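Local atomic coordinates of Crov588 (Cafeteriavirus, PDB entry 6NYR), a protein that is of unknown function but folds into a circular leucine-rich-repeat solenoid built largely from FNIP repeats. Residues N15-P20 / E40-E45; T62-K67 / G82-H87; N291-S296 / N313-S318; T254-G259 / N273-I278. All coordinates share one frame; numbering follows the deposited sequence.

Contact 1 of 4, residues N15-P20 / E40-E45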
loop_
_atom_site.group_PDB
_atom_site.type_symbol
_atom_site.label_atom_id
_atom_site.label_comp_id
_atom_site.label_asym_id
_atom_site.label_seq_id
_atom_site.Cartn_x
_atom_site.Cartn_y
_atom_site.Cartn_z
ATOM N N ASN A 15 20.511 -4.807 6.857
ATOM C CA ASN A 15 20.596 -5.597 5.637
ATOM C C ASN A 15 22.031 -5.713 5.151
ATOM O O ASN A 15 22.318 -6.546 4.282
ATOM C CB ASN A 15 19.732 -4.997 4.535
ATOM C CG ASN A 15 19.579 -5.933 3.348
ATOM O OD1 ASN A 15 20.277 -5.796 2.343
ATOM N ND2 ASN A 15 18.679 -6.904 3.467
ATOM N N GLU A 16 22.933 -4.906 5.711
ATOM C CA GLU A 16 24.351 -4.951 5.384
ATOM C C GLU A 16 25.168 -5.530 6.533
ATOM O O GLU A 16 26.406 -5.577 6.452
ATOM C CB GLU A 16 24.852 -3.539 5.055
ATOM C CG GLU A 16 24.061 -2.844 3.961
ATOM C CD GLU A 16 24.299 -3.443 2.591
ATOM O OE1 GLU A 16 25.477 -3.675 2.237
ATOM O OE2 GLU A 16 23.307 -3.689 1.868
ATOM N N PHE A 17 24.496 -6.007 7.585
ATOM C CA PHE A 17 25.169 -6.438 8.804
ATOM C C PHE A 17 25.814 -7.798 8.568
ATOM O O PHE A 17 25.130 -8.771 8.235
ATOM C CB PHE A 17 24.171 -6.517 9.962
ATOM C CG PHE A 17 24.751 -7.093 11.234
ATOM C CD1 PHE A 17 25.238 -6.264 12.233
ATOM C CD2 PHE A 17 24.805 -8.466 11.429
ATOM C CE1 PHE A 17 25.770 -6.796 13.397
ATOM C CE2 PHE A 17 25.339 -8.999 12.588
ATOM C CZ PHE A 17 25.820 -8.163 13.573
ATOM N N ASN A 18 27.132 -7.861 8.729
ATOM C CA ASN A 18 27.905 -9.083 8.559
ATOM C C ASN A 18 29.056 -9.011 9.567
ATOM O O ASN A 18 30.223 -8.837 9.223
ATOM C CB ASN A 18 28.421 -9.258 7.130
ATOM C CG ASN A 18 29.001 -10.639 6.894
ATOM O OD1 ASN A 18 28.789 -11.562 7.687
ATOM N ND2 ASN A 18 29.745 -10.787 5.805
ATOM N N ASP A 19 28.720 -9.150 10.847
ATOM C CA ASP A 19 29.698 -9.157 11.920
ATOM C C ASP A 19 29.509 -10.381 12.803
ATOM O O ASP A 19 28.373 -10.816 13.030
ATOM C CB ASP A 19 29.562 -7.888 12.781
ATOM C CG ASP A 19 30.214 -6.677 12.153
ATOM O OD1 ASP A 19 31.198 -6.849 11.403
ATOM O OD2 ASP A 19 29.744 -5.549 12.418
ATOM N N PRO A 20 30.598 -10.953 13.319
ATOM C CA PRO A 20 30.459 -12.087 14.242
ATOM C C PRO A 20 29.588 -11.728 15.436
ATOM O O PRO A 20 29.537 -10.577 15.875
ATOM C CB PRO A 20 31.901 -12.386 14.669
ATOM C CG PRO A 20 32.745 -11.862 13.539
ATOM C CD PRO A 20 32.012 -10.646 13.017
ATOM N N GLU A 40 20.669 -9.656 3.941
ATOM C CA GLU A 40 21.353 -10.160 2.758
ATOM C C GLU A 40 22.786 -10.559 3.079
ATOM O O GLU A 40 23.228 -11.660 2.734
ATOM C CB GLU A 40 21.343 -9.093 1.659
ATOM C CG GLU A 40 21.697 -9.607 0.273
ATOM C CD GLU A 40 21.685 -8.517 -0.785
ATOM O OE1 GLU A 40 21.782 -7.323 -0.424
ATOM O OE2 GLU A 40 21.580 -8.853 -1.985
ATOM N N LYS A 41 23.524 -9.684 3.756
ATOM C CA LYS A 41 24.971 -9.822 3.837
ATOM C C LYS A 41 25.452 -10.716 4.970
ATOM O O LYS A 41 26.621 -11.119 4.956
ATOM C CB LYS A 41 25.615 -8.437 3.980
ATOM C CG LYS A 41 25.480 -7.554 2.745
ATOM C CD LYS A 41 26.332 -8.079 1.596
ATOM C CE LYS A 41 26.318 -7.130 0.403
ATOM N NZ LYS A 41 27.236 -7.582 -0.683
ATOM N N PHE A 42 24.605 -11.029 5.949
ATOM C CA PHE A 42 25.073 -11.794 7.097
ATOM C C PHE A 42 25.530 -13.184 6.669
ATOM O O PHE A 42 24.787 -13.933 6.027
ATOM C CB PHE A 42 23.973 -11.911 8.155
ATOM C CG PHE A 42 24.363 -12.758 9.331
ATOM C CD1 PHE A 42 25.237 -12.273 10.289
ATOM C CD2 PHE A 42 23.860 -14.040 9.478
ATOM C CE1 PHE A 42 25.605 -13.052 11.372
ATOM C CE2 PHE A 42 24.221 -14.822 10.560
ATOM C CZ PHE A 42 25.095 -14.326 11.507
ATOM N N ASN A 43 26.766 -13.532 7.040
ATOM C CA ASN A 43 27.342 -14.838 6.736
ATOM C C ASN A 43 28.389 -15.157 7.808
ATOM O O ASN A 43 29.598 -15.132 7.579
ATOM C CB ASN A 43 27.942 -14.861 5.328
ATOM C CG ASN A 43 28.282 -16.261 4.858
ATOM O OD1 ASN A 43 27.743 -17.244 5.362
ATOM N ND2 ASN A 43 29.179 -16.358 3.887
ATOM N N GLN A 44 27.913 -15.473 9.011
ATOM C CA GLN A 44 28.780 -15.804 10.135
ATOM C C GLN A 44 28.179 -16.987 10.886
ATOM O O GLN A 44 26.977 -17.255 10.798
ATOM C CB GLN A 44 28.955 -14.609 11.081
ATOM C CG GLN A 44 29.544 -13.364 10.428
ATOM C CD GLN A 44 30.974 -13.545 9.969
ATOM O OE1 GLN A 44 31.711 -14.372 10.506
ATOM N NE2 GLN A 44 31.373 -12.770 8.965
ATOM N N GLU A 45 29.030 -17.695 11.630
ATOM C CA GLU A 45 28.572 -18.815 12.442
ATOM C C GLU A 45 27.448 -18.377 13.372
ATOM O O GLU A 45 27.410 -17.235 13.841
ATOM C CB GLU A 45 29.728 -19.380 13.273
ATOM C CG GLU A 45 30.914 -19.888 12.471
ATOM C CD GLU A 45 30.617 -21.183 11.742
ATOM O OE1 GLU A 45 29.775 -21.966 12.234
ATOM O OE2 GLU A 45 31.219 -21.416 10.673
#
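F17 and F42 lie side by side and point the same way, with CD1 of F42 at the edge of the F17 ring, 4.0 Å from F17 CD2. One face of the F42 ring carries the backbone N of Q44 over its centre, and D19 O sits at the ring edge, in its plane. One face of the F17 ring has the backbone N of D19 above it, offset toward the rim. The amide of N18 joins the two loops. N18 CG is anti to the backbone N (chi1 -170°), which carries OD1 across to the 40-45 loop. N18 OD1 accepts two hydrogen bonds, from N43 N at 2.9 Å and from Q44 NE2 at 3.1 Å. The two donors come from opposite faces of the N18 carbonyl plane, and neither lies on a lone pair. This double grip should limit rotation of the amide. Q44 CG lies 3.8 Å from D19 C, and the bend at chi2 turns NE2 onto N18 OD1. At the other end K41 N bonds weakly to N15 O. E16 runs alongside K41, its OE1 3.9 Å from K41 CG. F17 also meets F13 and Y24, F42 stacks on F38, and N43 OD1 takes the N-H of N66. The first loop leads from strand 10-12 to helix 25-28 and the second from strand 35-37 to 56-58, their directions 4° apart.

Contact 2 of 4, residues T62-K67 / G82-H87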
loop_
_atom_site.group_PDB
_atom_site.type_symbol
_atom_site.label_atom_id
_atom_site.label_comp_id
_atom_site.label_asym_id
_atom_site.label_seq_id
_atom_site.Cartn_x
_atom_site.Cartn_y
_atom_site.Cartn_z
ATOM N N THR A 62 17.158 -13.514 0.036
ATOM C CA THR A 62 18.392 -13.259 -0.699
ATOM C C THR A 62 19.637 -13.416 0.170
ATOM O O THR A 62 20.736 -13.054 -0.266
ATOM C CB THR A 62 18.382 -11.859 -1.325
ATOM O OG1 THR A 62 18.314 -10.864 -0.297
ATOM C CG2 THR A 62 17.199 -11.696 -2.268
ATOM N N SER A 63 19.496 -13.967 1.374
ATOM C CA SER A 63 20.613 -14.047 2.307
ATOM C C SER A 63 21.807 -14.787 1.716
ATOM O O SER A 63 21.658 -15.783 1.002
ATOM C CB SER A 63 20.168 -14.749 3.592
ATOM O OG SER A 63 21.232 -15.507 4.154
ATOM N N GLU A 64 23.002 -14.294 2.036
ATOM C CA GLU A 64 24.263 -14.880 1.591
ATOM C C GLU A 64 24.821 -15.899 2.585
ATOM O O GLU A 64 25.985 -16.295 2.465
ATOM C CB GLU A 64 25.285 -13.762 1.363
ATOM C CG GLU A 64 24.841 -12.725 0.339
ATOM C CD GLU A 64 25.933 -11.729 -0.016
ATOM O OE1 GLU A 64 27.069 -11.879 0.481
ATOM O OE2 GLU A 64 25.655 -10.794 -0.799
ATOM N N PHE A 65 24.013 -16.337 3.546
ATOM C CA PHE A 65 24.454 -17.273 4.571
ATOM C C PHE A 65 24.611 -18.679 4.003
ATOM O O PHE A 65 23.682 -19.223 3.399
ATOM C CB PHE A 65 23.434 -17.264 5.717
ATOM C CG PHE A 65 23.715 -18.248 6.811
ATOM C CD1 PHE A 65 24.649 -17.963 7.788
ATOM C CD2 PHE A 65 23.022 -19.447 6.879
ATOM C CE1 PHE A 65 24.904 -18.859 8.805
ATOM C CE2 PHE A 65 23.272 -20.349 7.895
ATOM C CZ PHE A 65 24.215 -20.052 8.862
ATOM N N ASN A 66 25.803 -19.264 4.196
ATOM C CA ASN A 66 26.011 -20.695 3.959
ATOM C C ASN A 66 27.098 -21.194 4.918
ATOM O O ASN A 66 28.239 -21.462 4.541
ATOM C CB ASN A 66 26.384 -21.019 2.509
ATOM C CG ASN A 66 26.327 -22.518 2.216
ATOM O OD1 ASN A 66 25.773 -23.293 3.003
ATOM N ND2 ASN A 66 26.896 -22.927 1.084
ATOM N N LYS A 67 26.737 -21.318 6.190
ATOM C CA LYS A 67 27.593 -21.932 7.192
ATOM C C LYS A 67 26.985 -23.257 7.637
ATOM O O LYS A 67 25.760 -23.409 7.677
ATOM C CB LYS A 67 27.776 -21.020 8.412
ATOM C CG LYS A 67 28.402 -19.671 8.111
ATOM C CD LYS A 67 29.768 -19.820 7.465
ATOM C CE LYS A 67 30.471 -18.477 7.353
ATOM N NZ LYS A 67 31.709 -18.563 6.531
ATOM N N GLY A 82 17.750 -19.184 3.296
ATOM C CA GLY A 82 17.724 -18.356 2.121
ATOM C C GLY A 82 18.331 -19.013 0.899
ATOM O O GLY A 82 18.454 -20.242 0.810
ATOM N N ILE A 83 18.761 -18.173 -0.044
ATOM C CA ILE A 83 19.034 -18.630 -1.401
ATOM C C ILE A 83 20.352 -19.379 -1.514
ATOM O O ILE A 83 20.490 -20.263 -2.370
ATOM C CB ILE A 83 19.004 -17.422 -2.355
ATOM C CG1 ILE A 83 19.038 -17.875 -3.816
ATOM C CG2 ILE A 83 20.194 -16.497 -2.085
ATOM C CD1 ILE A 83 17.730 -18.457 -4.297
ATOM N N TYR A 84 21.336 -19.052 -0.686
ATOM C CA TYR A 84 22.670 -19.619 -0.822
ATOM C C TYR A 84 22.945 -20.756 0.156
ATOM O O TYR A 84 24.038 -21.333 0.121
ATOM C CB TYR A 84 23.716 -18.511 -0.639
ATOM C CG TYR A 84 23.930 -17.620 -1.847
ATOM C CD1 TYR A 84 24.173 -18.164 -3.107
ATOM C CD2 TYR A 84 23.898 -16.237 -1.729
ATOM C CE1 TYR A 84 24.377 -17.354 -4.212
ATOM C CE2 TYR A 84 24.099 -15.417 -2.835
ATOM C CZ TYR A 84 24.337 -15.982 -4.068
ATOM O OH TYR A 84 24.538 -15.168 -5.160
ATOM N N LYS A 85 21.984 -21.111 1.005
ATOM C CA LYS A 85 22.213 -22.105 2.045
ATOM C C LYS A 85 22.024 -23.518 1.508
ATOM O O LYS A 85 21.012 -23.823 0.870
ATOM C CB LYS A 85 21.265 -21.862 3.219
ATOM C CG LYS A 85 21.398 -22.855 4.367
ATOM C CD LYS A 85 22.780 -22.797 5.009
ATOM C CE LYS A 85 22.841 -23.652 6.273
ATOM N NZ LYS A 85 23.493 -24.977 6.059
ATOM N N ASN A 86 23.005 -24.376 1.772
ATOM C CA ASN A 86 22.942 -25.800 1.484
ATOM C C ASN A 86 22.753 -26.575 2.783
ATOM O O ASN A 86 22.853 -26.024 3.883
ATOM C CB ASN A 86 24.220 -26.258 0.768
ATOM C CG ASN A 86 24.020 -27.530 -0.035
ATOM O OD1 ASN A 86 23.048 -28.259 0.159
ATOM N ND2 ASN A 86 24.947 -27.801 -0.946
ATOM N N HIS A 87 22.472 -27.870 2.649
ATOM C CA HIS A 87 22.405 -28.752 3.802
ATOM C C HIS A 87 23.019 -30.102 3.456
ATOM O O HIS A 87 22.904 -30.593 2.331
ATOM C CB HIS A 87 20.960 -28.994 4.290
ATOM C CG HIS A 87 20.240 -27.750 4.704
ATOM N ND1 HIS A 87 20.523 -27.077 5.875
ATOM C CD2 HIS A 87 19.237 -27.063 4.109
ATOM C CE1 HIS A 87 19.735 -26.022 5.974
ATOM N NE2 HIS A 87 18.943 -25.992 4.917
HETATM O O HOH W 1 21.408 -18.068 2.557
HETATM O O HOH W 2 20.281 -18.713 5.048
HETATM O O HOH W 3 26.363 -21.638 -1.166
#
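I83 sets its CG2 3.5 Å from S63 O, just after G82, whose N donates to a water that is weakly bonded to S63 OG. Y84 brings its ring edge to the other loop, with CD2 3.6 Å from E64 CA, and runs alongside the E64 side chain. A second water donates to S63 O and F65 O and weakly accepts from Y84 N. Y84 O takes a bond from a third water, which N66 ND2 reaches weakly. The two loops each follow a short parallel strand, 56-58 and 78-80, as successive turns of a leucine-rich-repeat solenoid do. Within the first, S63 OG accepts from F65 N in an ST turn. K85 lies beside F65, its bent chain putting CE 3.7 Å from F65 CE2. K85 NZ bonds weakly to K67 O and forms a salt bridge with E91. N86 N donates to N66 OD1 at 3.2 Å, almost straight at 176° but from above the carbonyl plane.

Contact 3 of 4, residues N291-S296 / N313-S318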
loop_
_atom_site.group_PDB
_atom_site.type_symbol
_atom_site.label_atom_id
_atom_site.label_comp_id
_atom_site.label_asym_id
_atom_site.label_seq_id
_atom_site.Cartn_x
_atom_site.Cartn_y
_atom_site.Cartn_z
ATOM N N ASN A 291 -31.145 -16.953 -17.558
ATOM C CA ASN A 291 -31.099 -17.618 -16.260
ATOM C C ASN A 291 -29.786 -18.362 -16.070
ATOM O O ASN A 291 -29.769 -19.529 -15.663
ATOM C CB ASN A 291 -32.295 -18.564 -16.114
ATOM C CG ASN A 291 -33.622 -17.820 -16.053
ATOM O OD1 ASN A 291 -34.350 -17.736 -17.045
ATOM N ND2 ASN A 291 -33.938 -17.272 -14.885
ATOM N N VAL A 292 -28.683 -17.675 -16.343
ATOM C CA VAL A 292 -27.350 -18.260 -16.288
ATOM C C VAL A 292 -26.625 -17.875 -15.007
ATOM O O VAL A 292 -26.000 -18.717 -14.363
ATOM C CB VAL A 292 -26.540 -17.838 -17.537
ATOM C CG1 VAL A 292 -25.156 -18.459 -17.516
ATOM C CG2 VAL A 292 -27.297 -18.208 -18.809
ATOM N N LEU A 293 -26.680 -16.601 -14.636
ATOM C CA LEU A 293 -25.956 -16.132 -13.467
ATOM C C LEU A 293 -26.649 -16.605 -12.193
ATOM O O LEU A 293 -27.883 -16.621 -12.124
ATOM C CB LEU A 293 -25.867 -14.611 -13.478
ATOM C CG LEU A 293 -25.034 -13.976 -14.596
ATOM C CD1 LEU A 293 -25.114 -12.464 -14.527
ATOM C CD2 LEU A 293 -23.600 -14.460 -14.507
ATOM N N PRO A 294 -25.889 -16.993 -11.170
ATOM C CA PRO A 294 -26.517 -17.464 -9.931
ATOM C C PRO A 294 -27.314 -16.353 -9.261
ATOM O O PRO A 294 -27.069 -15.162 -9.462
ATOM C CB PRO A 294 -25.336 -17.914 -9.059
ATOM C CG PRO A 294 -24.108 -17.364 -9.697
ATOM C CD PRO A 294 -24.413 -17.025 -11.125
ATOM N N ASN A 295 -28.283 -16.766 -8.448
ATOM C CA ASN A 295 -29.183 -15.835 -7.781
ATOM C C ASN A 295 -28.624 -15.298 -6.470
ATOM O O ASN A 295 -29.233 -14.402 -5.877
ATOM C CB ASN A 295 -30.534 -16.519 -7.543
ATOM C CG ASN A 295 -30.404 -17.825 -6.780
ATOM O OD1 ASN A 295 -29.435 -18.038 -6.049
ATOM N ND2 ASN A 295 -31.374 -18.714 -6.963
ATOM N N SER A 296 -27.486 -15.813 -6.011
ATOM C CA SER A 296 -26.810 -15.273 -4.841
ATOM C C SER A 296 -25.747 -14.237 -5.189
ATOM O O SER A 296 -25.236 -13.569 -4.283
ATOM C CB SER A 296 -26.146 -16.405 -4.044
ATOM O OG SER A 296 -27.081 -17.412 -3.710
ATOM N N ASN A 313 -33.347 -9.147 -17.211
ATOM C CA ASN A 313 -33.425 -10.389 -16.445
ATOM C C ASN A 313 -32.214 -11.275 -16.710
ATOM O O ASN A 313 -32.305 -12.505 -16.737
ATOM C CB ASN A 313 -34.732 -11.112 -16.756
ATOM C CG ASN A 313 -35.951 -10.248 -16.467
ATOM O OD1 ASN A 313 -36.083 -9.686 -15.377
ATOM N ND2 ASN A 313 -36.835 -10.121 -17.450
ATOM N N VAL A 314 -31.067 -10.633 -16.894
ATOM C CA VAL A 314 -29.785 -11.315 -16.975
ATOM C C VAL A 314 -28.991 -11.134 -15.689
ATOM O O VAL A 314 -28.466 -12.096 -15.130
ATOM C CB VAL A 314 -28.980 -10.816 -18.196
ATOM C CG1 VAL A 314 -27.565 -11.380 -18.157
ATOM C CG2 VAL A 314 -29.673 -11.195 -19.490
ATOM N N LEU A 315 -28.896 -9.898 -15.207
ATOM C CA LEU A 315 -28.255 -9.618 -13.927
ATOM C C LEU A 315 -29.217 -9.939 -12.792
ATOM O O LEU A 315 -30.356 -9.460 -12.798
ATOM C CB LEU A 315 -27.826 -8.159 -13.860
ATOM C CG LEU A 315 -26.809 -7.727 -14.920
ATOM C CD1 LEU A 315 -26.494 -6.250 -14.803
ATOM C CD2 LEU A 315 -25.540 -8.559 -14.788
ATOM N N PRO A 316 -28.806 -10.743 -11.815
ATOM C CA PRO A 316 -29.725 -11.108 -10.731
ATOM C C PRO A 316 -29.976 -9.939 -9.791
ATOM O O PRO A 316 -29.228 -8.959 -9.745
ATOM C CB PRO A 316 -29.008 -12.256 -10.012
ATOM C CG PRO A 316 -27.559 -12.076 -10.332
ATOM C CD PRO A 316 -27.460 -11.328 -11.641
ATOM N N ASN A 317 -31.063 -10.056 -9.033
ATOM C CA ASN A 317 -31.467 -9.004 -8.112
ATOM C C ASN A 317 -30.646 -8.989 -6.832
ATOM O O ASN A 317 -30.864 -8.117 -5.985
ATOM C CB ASN A 317 -32.948 -9.161 -7.779
ATOM C CG ASN A 317 -33.845 -8.784 -8.941
ATOM O OD1 ASN A 317 -33.862 -7.630 -9.378
ATOM N ND2 ASN A 317 -34.591 -9.757 -9.454
ATOM N N SER A 318 -29.709 -9.920 -6.675
ATOM C CA SER A 318 -28.778 -9.899 -5.556
ATOM C C SER A 318 -27.539 -9.053 -5.816
ATOM O O SER A 318 -26.847 -8.688 -4.861
ATOM C CB SER A 318 -28.349 -11.333 -5.225
ATOM O OG SER A 318 -27.957 -12.026 -6.405
#
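L293 and P316 form the close-packed part of this contact, their side chains crossing at about a right angle. L293 uses one branch. Its CD1 lies 3.4 Å from V314 O and 3.9 Å from both L315 CD2 and P316 CD. CG of L293 is anti to the carbonyl carbon (chi1 -66°), and the extended chi2 carries CD1 on toward the 313-318 loop. The ring of P316 rests against the backbone of the first loop, with CG 3.2 Å from P294 O and CB 4.2 Å from N295 CA. P294 itself turns its ring away from this partner and packs on L271 and L275 of the preceding turn. L315 likewise starts away, and only its CD2 meets L293. The outer side is looser. N291, N313 and N317 are exposed there and make no close contact across the two loops. N295 is exposed too and meets the second loop chiefly through its backbone. Polar contact is concentrated at the far end. S318 OG lies 2.7 Å from N295 O, with L297 O a second acceptor within reach of its one proton. Apolar side chains thus pack in the middle of the contact, partly against backbone carbonyls of the other loop. Beside them a serine hydroxyl set against the preceding turn, S296 OG with N273 O and S318 OG with N295 O or L297 O, gives each step a directional polar link.

Contact 4 of 4, residues T254-G259 / N273-I278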
loop_
_atom_site.group_PDB
_atom_site.type_symbol
_atom_site.label_atom_id
_atom_site.label_comp_id
_atom_site.label_asym_id
_atom_site.label_seq_id
_atom_site.Cartn_x
_atom_site.Cartn_y
_atom_site.Cartn_z
ATOM N N THR A 254 -18.600 -20.461 -3.537
ATOM C CA THR A 254 -18.904 -19.054 -3.314
ATOM C C THR A 254 -18.028 -18.094 -4.107
ATOM O O THR A 254 -18.486 -16.997 -4.429
ATOM C CB THR A 254 -18.770 -18.709 -1.824
ATOM O OG1 THR A 254 -17.433 -18.982 -1.381
ATOM C CG2 THR A 254 -19.754 -19.525 -0.995
ATOM N N TYR A 255 -16.784 -18.463 -4.408
ATOM C CA TYR A 255 -15.873 -17.628 -5.182
ATOM C C TYR A 255 -15.412 -18.391 -6.419
ATOM O O TYR A 255 -14.910 -19.515 -6.306
ATOM C CB TYR A 255 -14.647 -17.215 -4.352
ATOM C CG TYR A 255 -14.901 -16.140 -3.316
ATOM C CD1 TYR A 255 -15.821 -16.336 -2.296
ATOM C CD2 TYR A 255 -14.201 -14.938 -3.345
ATOM C CE1 TYR A 255 -16.052 -15.362 -1.344
ATOM C CE2 TYR A 255 -14.425 -13.958 -2.395
ATOM C CZ TYR A 255 -15.352 -14.175 -1.396
ATOM O OH TYR A 255 -15.576 -13.200 -0.450
ATOM N N LEU A 256 -15.560 -17.773 -7.592
ATOM C CA LEU A 256 -15.132 -18.363 -8.857
ATOM C C LEU A 256 -14.332 -17.329 -9.635
ATOM O O LEU A 256 -14.836 -16.238 -9.919
ATOM C CB LEU A 256 -16.332 -18.831 -9.686
ATOM C CG LEU A 256 -16.040 -19.347 -11.096
ATOM C CD1 LEU A 256 -15.306 -20.685 -11.043
ATOM C CD2 LEU A 256 -17.309 -19.467 -11.932
ATOM N N GLU A 257 -13.090 -17.663 -9.973
ATOM C CA GLU A 257 -12.249 -16.771 -10.759
ATOM C C GLU A 257 -11.685 -17.521 -11.958
ATOM O O GLU A 257 -11.065 -18.578 -11.800
ATOM C CB GLU A 257 -11.097 -16.195 -9.926
ATOM C CG GLU A 257 -10.123 -15.345 -10.732
ATOM C CD GLU A 257 -9.170 -14.548 -9.857
ATOM O OE1 GLU A 257 -9.262 -14.663 -8.617
ATOM O OE2 GLU A 257 -8.346 -13.790 -10.408
ATOM N N PHE A 258 -11.901 -16.973 -13.150
ATOM C CA PHE A 258 -11.282 -17.492 -14.357
ATOM C C PHE A 258 -9.985 -16.742 -14.641
ATOM O O PHE A 258 -9.790 -15.603 -14.210
ATOM C CB PHE A 258 -12.219 -17.359 -15.557
ATOM C CG PHE A 258 -13.453 -18.202 -15.459
ATOM C CD1 PHE A 258 -13.406 -19.559 -15.728
ATOM C CD2 PHE A 258 -14.664 -17.633 -15.113
ATOM C CE1 PHE A 258 -14.544 -20.335 -15.640
ATOM C CE2 PHE A 258 -15.809 -18.403 -15.023
ATOM C CZ PHE A 258 -15.748 -19.758 -15.288
ATOM N N GLY A 259 -9.105 -17.393 -15.398
ATOM C CA GLY A 259 -7.859 -16.794 -15.821
ATOM C C GLY A 259 -7.968 -16.159 -17.194
ATOM O O GLY A 259 -9.048 -16.030 -17.777
ATOM N N ASN A 273 -26.010 -21.761 -7.722
ATOM C CA ASN A 273 -26.676 -20.606 -7.135
ATOM C C ASN A 273 -25.994 -20.099 -5.873
ATOM O O ASN A 273 -26.331 -19.004 -5.406
ATOM C CB ASN A 273 -28.134 -20.962 -6.828
ATOM C CG ASN A 273 -29.006 -20.957 -8.064
ATOM O OD1 ASN A 273 -28.839 -20.114 -8.946
ATOM N ND2 ASN A 273 -29.942 -21.898 -8.138
ATOM N N SER A 274 -25.044 -20.855 -5.317
ATOM C CA SER A 274 -24.341 -20.427 -4.116
ATOM C C SER A 274 -23.302 -19.345 -4.383
ATOM O O SER A 274 -22.870 -18.675 -3.437
ATOM C CB SER A 274 -23.653 -21.633 -3.468
ATOM O OG SER A 274 -22.983 -22.416 -4.449
ATOM N N LEU A 275 -22.893 -19.155 -5.634
ATOM C CA LEU A 275 -21.799 -18.237 -5.927
ATOM C C LEU A 275 -22.165 -16.805 -5.556
ATOM O O LEU A 275 -23.218 -16.295 -5.950
ATOM C CB LEU A 275 -21.429 -18.313 -7.409
ATOM C CG LEU A 275 -20.519 -19.456 -7.854
ATOM C CD1 LEU A 275 -20.477 -19.523 -9.383
ATOM C CD2 LEU A 275 -19.114 -19.302 -7.290
ATOM N N THR A 276 -21.279 -16.156 -4.804
ATOM C CA THR A 276 -21.410 -14.739 -4.492
ATOM C C THR A 276 -20.446 -13.865 -5.280
ATOM O O THR A 276 -20.785 -12.718 -5.595
ATOM C CB THR A 276 -21.186 -14.503 -2.993
ATOM O OG1 THR A 276 -19.955 -15.117 -2.586
ATOM C CG2 THR A 276 -22.339 -15.082 -2.183
ATOM N N HIS A 277 -19.258 -14.374 -5.604
ATOM C CA HIS A 277 -18.242 -13.614 -6.318
ATOM C C HIS A 277 -17.841 -14.334 -7.598
ATOM O O HIS A 277 -17.450 -15.507 -7.561
ATOM C CB HIS A 277 -16.998 -13.396 -5.449
ATOM C CG HIS A 277 -17.235 -12.535 -4.249
ATOM N ND1 HIS A 277 -18.125 -12.871 -3.251
ATOM C CD2 HIS A 277 -16.701 -11.343 -3.891
ATOM C CE1 HIS A 277 -18.127 -11.927 -2.329
ATOM N NE2 HIS A 277 -17.272 -10.989 -2.692
ATOM N N ILE A 278 -17.936 -13.631 -8.724
ATOM C CA ILE A 278 -17.457 -14.126 -10.010
ATOM C C ILE A 278 -16.506 -13.099 -10.605
ATOM O O ILE A 278 -16.846 -11.916 -10.711
ATOM C CB ILE A 278 -18.613 -14.410 -10.990
ATOM C CG1 ILE A 278 -19.448 -15.590 -10.488
ATOM C CG2 ILE A 278 -18.082 -14.686 -12.392
ATOM C CD1 ILE A 278 -20.696 -15.854 -11.294
#
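Y255 and H277 stack side by side in an offset pair, with ring centroids 4.1 Å apart and planes 7° from parallel. The CB of H277 sits over the tyrosine face in a CH-pi contact, nearest Y255 CD2. H277 CG is next, 3.7 Å from Y255 CE2. H277 ND1 lies 3.6 Å from Y255 CZ, and H277 CD2 lies close to Y255 CE2. At the tip H277 CE1 comes 3.4 Å from Y255 OH, with NE2 slightly farther from it. T276 OG1 lies in the imidazole plane at its edge. It shares a hydrogen bond with H277 ND1, which should help to fix the ring's rotation. The other side of the strands is apolar. There L275 CD2 touches L256 CB at 3.7 Å, and L256 also packs on L271. Between the two sides, T254 O accepts from H277 N at 3.0 Å, nearly along the C=O axis, and from T276 N at 2.9 Å. L256 N returns a bond to H277 O, 3.0 Å long. The pairs Y255-H277 and L256-I278 are parallel bridges. Backbone bonds of Y255 with L234 continue the ladder on one side and strand 299-301 on the other, where H277 stacks on H299. Short parallel strands, one a turn, with stacked aromatic residues on one side and leucine or isoleucine on the other, form the strand side of this FNIP-type leucine-rich-repeat solenoid.

Overall arrangement
All four contacts join successive turns of the ring. Contact 4 is the strand-to-strand pairing. It is partly buried, with a backbone ladder, an aromatic stack facing the ring's central opening and leucines packed within the solenoid. Contacts 1, 2 and 3 join loops. Contact 1 is a surface contact, and contact 2 is partly buried and has bridging waters. Both use an asparagine amide that accepts a backbone N-H of the next loop. Contact 3, also partly buried, relies on leucine, proline and a serine hydroxyl. Contacts 1 and 2 touch through E40 O and E64 N, and contacts 3 and 4 through S296 OG and N273 O. Contacts 1 and 3 lie on opposite sides of the chain's centre.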